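PDB 2ORY: lipase, which hydrolyses the ester bonds of triacylglycerols as a cold-adapted (psychrophilic) class 3 lipase with an alpha/beta-hydrolase fold. Local coordinates for residues Ala30-Leu41 and Glu53-Tyr61. Sequence-based numbering, arbitrary orientation.
Sequences AELILKKMKEAL and EVVWGPAVY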
# COMPACT_ATOMS: atom_id res chain seq x y z
N ALA A 30 11.46 -1.12 -15.94
CA ALA A 30 10.37 -0.23 -15.64
C ALA A 30 9.68 -0.03 -16.99
O ALA A 30 8.51 0.33 -17.07
CB ALA A 30 10.91 1.10 -15.09
N GLU A 31 10.44 -0.29 -18.05
CA GLU A 31 9.97 -0.15 -19.42
C GLU A 31 8.83 -1.11 -19.71
O GLU A 31 7.85 -0.73 -20.35
CB GLU A 31 11.13 -0.41 -20.37
CG GLU A 31 12.42 0.29 -19.95
CD GLU A 31 13.63 -0.18 -20.73
OE1 GLU A 31 13.91 -1.40 -20.71
OE2 GLU A 31 14.31 0.67 -21.34
N LEU A 32 8.96 -2.34 -19.26
CA LEU A 32 7.91 -3.33 -19.48
C LEU A 32 6.64 -2.90 -18.73
O LEU A 32 5.53 -3.05 -19.24
CB LEU A 32 8.36 -4.70 -18.97
CG LEU A 32 7.36 -5.87 -19.01
CD1 LEU A 32 8.12 -7.19 -19.07
CD2 LEU A 32 6.44 -5.83 -17.80
N ILE A 33 6.83 -2.40 -17.51
CA ILE A 33 5.70 -1.96 -16.68
C ILE A 33 5.02 -0.75 -17.31
O ILE A 33 3.80 -0.73 -17.46
CB ILE A 33 6.16 -1.58 -15.25
CG1 ILE A 33 6.70 -2.82 -14.53
CG2 ILE A 33 4.99 -1.01 -14.45
CD1 ILE A 33 7.26 -2.52 -13.15
N LEU A 34 5.82 0.25 -17.67
CA LEU A 34 5.30 1.46 -18.28
C LEU A 34 4.40 1.11 -19.46
O LEU A 34 3.28 1.61 -19.57
CB LEU A 34 6.44 2.38 -18.74
CG LEU A 34 5.99 3.66 -19.47
CD1 LEU A 34 5.16 4.52 -18.53
CD2 LEU A 34 7.20 4.42 -19.98
N LYS A 35 4.88 0.23 -20.34
CA LYS A 35 4.10 -0.17 -21.50
C LYS A 35 2.76 -0.73 -21.06
O LYS A 35 1.73 -0.44 -21.65
CB LYS A 35 4.86 -1.23 -22.30
CG LYS A 35 4.14 -1.69 -23.56
CD LYS A 35 4.75 -2.98 -24.14
CE LYS A 35 4.54 -4.18 -23.20
NZ LYS A 35 5.10 -5.48 -23.73
N LYS A 36 2.79 -1.54 -20.01
CA LYS A 36 1.57 -2.14 -19.48
C LYS A 36 0.62 -1.09 -18.94
O LYS A 36 -0.59 -1.12 -19.20
CB LYS A 36 1.93 -3.14 -18.38
CG LYS A 36 2.53 -4.45 -18.90
CD LYS A 36 1.48 -5.25 -19.67
CE LYS A 36 2.05 -6.49 -20.33
NZ LYS A 36 1.03 -7.26 -21.12
N MET A 37 1.15 -0.13 -18.19
CA MET A 37 0.31 0.91 -17.63
C MET A 37 -0.43 1.71 -18.70
O MET A 37 -1.61 1.97 -18.57
CB MET A 37 1.15 1.84 -16.77
CG MET A 37 1.96 1.11 -15.75
SD MET A 37 2.76 2.22 -14.63
CE MET A 37 2.30 1.38 -13.13
N LYS A 38 0.27 2.08 -19.77
CA LYS A 38 -0.32 2.86 -20.85
C LYS A 38 -1.46 2.12 -21.52
O LYS A 38 -2.49 2.71 -21.84
CB LYS A 38 0.74 3.26 -21.88
CG LYS A 38 1.80 4.19 -21.33
CD LYS A 38 2.74 4.66 -22.43
CE LYS A 38 3.85 5.51 -21.86
NZ LYS A 38 4.79 5.99 -22.91
N GLU A 39 -1.29 0.82 -21.74
CA GLU A 39 -2.35 0.04 -22.36
C GLU A 39 -3.58 0.00 -21.44
O GLU A 39 -4.72 0.11 -21.90
CB GLU A 39 -1.89 -1.39 -22.63
CG GLU A 39 -3.00 -2.24 -23.26
CD GLU A 39 -2.66 -3.72 -23.33
OE1 GLU A 39 -3.49 -4.48 -23.88
OE2 GLU A 39 -1.58 -4.13 -22.84
N ALA A 40 -3.33 -0.18 -20.15
CA ALA A 40 -4.40 -0.23 -19.15
C ALA A 40 -5.16 1.09 -19.06
O ALA A 40 -6.39 1.12 -19.10
CB ALA A 40 -3.80 -0.58 -17.77
N LEU A 41 -4.43 2.19 -18.93
CA LEU A 41 -5.08 3.49 -18.83
C LEU A 41 -5.95 3.75 -20.06
O LEU A 41 -6.69 4.72 -20.11
CB LEU A 41 -4.03 4.59 -18.70
CG LEU A 41 -3.24 4.68 -17.40
CD1 LEU A 41 -2.22 5.81 -17.52
CD2 LEU A 41 -4.19 4.93 -16.23
N GLU A 53 -2.29 10.28 -17.72
CA GLU A 53 -0.93 10.28 -18.25
C GLU A 53 0.07 9.94 -17.14
O GLU A 53 0.06 10.56 -16.07
CB GLU A 53 -0.59 11.66 -18.82
CG GLU A 53 0.80 11.78 -19.39
CD GLU A 53 0.95 11.06 -20.72
OE1 GLU A 53 2.10 10.67 -21.05
OE2 GLU A 53 -0.07 10.89 -21.44
N VAL A 54 0.93 8.96 -17.39
CA VAL A 54 1.95 8.60 -16.41
C VAL A 54 2.99 9.70 -16.59
O VAL A 54 3.58 9.81 -17.65
CB VAL A 54 2.57 7.22 -16.72
CG1 VAL A 54 3.69 6.91 -15.72
CG2 VAL A 54 1.49 6.15 -16.67
N VAL A 55 3.19 10.52 -15.56
CA VAL A 55 4.13 11.63 -15.63
C VAL A 55 5.40 11.45 -14.78
O VAL A 55 6.31 12.27 -14.83
CB VAL A 55 3.43 12.95 -15.25
CG1 VAL A 55 2.38 13.30 -16.32
CG2 VAL A 55 2.74 12.81 -13.90
N TRP A 56 5.45 10.39 -13.98
CA TRP A 56 6.66 10.12 -13.20
C TRP A 56 6.71 8.64 -12.90
O TRP A 56 5.77 8.08 -12.35
CB TRP A 56 6.67 10.89 -11.88
CG TRP A 56 7.99 10.71 -11.17
CD1 TRP A 56 9.08 11.52 -11.27
CD2 TRP A 56 8.34 9.69 -10.22
NE1 TRP A 56 10.07 11.09 -10.43
CE2 TRP A 56 9.65 9.96 -9.78
CE3 TRP A 56 7.67 8.57 -9.71
CZ2 TRP A 56 10.31 9.16 -8.83
CZ3 TRP A 56 8.33 7.76 -8.76
CH2 TRP A 56 9.63 8.07 -8.34
N GLY A 57 7.83 8.02 -13.25
CA GLY A 57 7.97 6.60 -13.04
C GLY A 57 7.37 5.85 -14.22
O GLY A 57 7.05 6.46 -15.24
N PRO A 58 7.21 4.52 -14.10
CA PRO A 58 7.57 3.79 -12.87
C PRO A 58 9.06 3.75 -12.47
O PRO A 58 9.94 3.50 -13.29
CB PRO A 58 7.01 2.39 -13.12
CG PRO A 58 7.05 2.24 -14.61
CD PRO A 58 6.63 3.62 -15.11
N ALA A 59 9.31 4.05 -11.19
CA ALA A 59 10.64 3.98 -10.61
C ALA A 59 10.61 2.66 -9.83
O ALA A 59 9.78 2.48 -8.92
CB ALA A 59 10.88 5.14 -9.66
N VAL A 60 11.51 1.75 -10.18
CA VAL A 60 11.52 0.44 -9.55
C VAL A 60 12.75 0.18 -8.70
O VAL A 60 13.85 0.57 -9.05
CB VAL A 60 11.44 -0.68 -10.63
CG1 VAL A 60 11.34 -2.05 -9.97
CG2 VAL A 60 10.24 -0.44 -11.55
N TYR A 61 12.53 -0.47 -7.56
CA TYR A 61 13.62 -0.87 -6.68
C TYR A 61 13.59 -2.40 -6.71
O TYR A 61 12.63 -3.00 -6.24
CB TYR A 61 13.41 -0.40 -5.25
CG TYR A 61 14.57 -0.78 -4.35
CD1 TYR A 61 15.74 -0.02 -4.33
CD2 TYR A 61 14.52 -1.94 -3.57
CE1 TYR A 61 16.84 -0.41 -3.57
CE2 TYR A 61 15.63 -2.34 -2.80
CZ TYR A 61 16.78 -1.57 -2.80
OH TYR A 61 17.87 -1.95 -2.03
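Ala30 opens the contact at the start of the helix, its CB set 3.2 Å from the carbonyl O of Pro58 and also touching CG2 of Val60. Its own carbonyl O, which accepts the amide of Leu34 in the first helical turn, also lies 3.4 Å from Pro58 CG. One turn of helix seats the proline ring: Ile33 passes along it in the opposite direction, with CG2 3.9 Å from Pro58 CG. Its other branch, CG1 anti to the carbonyl carbon (chi1 -65°), carries CD1 out to meet Val60 CG2 tip to tip. Leu34 meets the ring at its CD atom rather than chiefly at CG, crossing it at about a right angle, with CD1 3.8 Å from Pro58 CD. With CG anti to the backbone N (chi1 177°), the same methyl also reaches CG1 of Val54. Met37, a turn further on, brings SD to 4.1 Å from Pro58 CD, while its CB approaches Val54 CG2; the Met37 side chain also packs on Met72 and Tyr74 of strand 66-78. At the far end Leu41 lies across Val54, CD1 3.8 Å from CG2, with Phe12 and Met15 of helix 5-15 also against it. The side chains meet almost entirely through carbon and sulfur, with Val54, Pro58 and Val60 presenting theirs to the helix. A cis peptide precedes Pro58; just before it the strand kinks in a classic beta bulge, Val55 and Trp56 being paired with the single residue Val75 of strand 66-78. The helix runs roughly antiparallel to strand 57-61, at 144°, and packs on strand 52-63 at one edge of the mixed central sheet, one of the helices flanking that sheet, as in the alpha/beta-hydrolase fold.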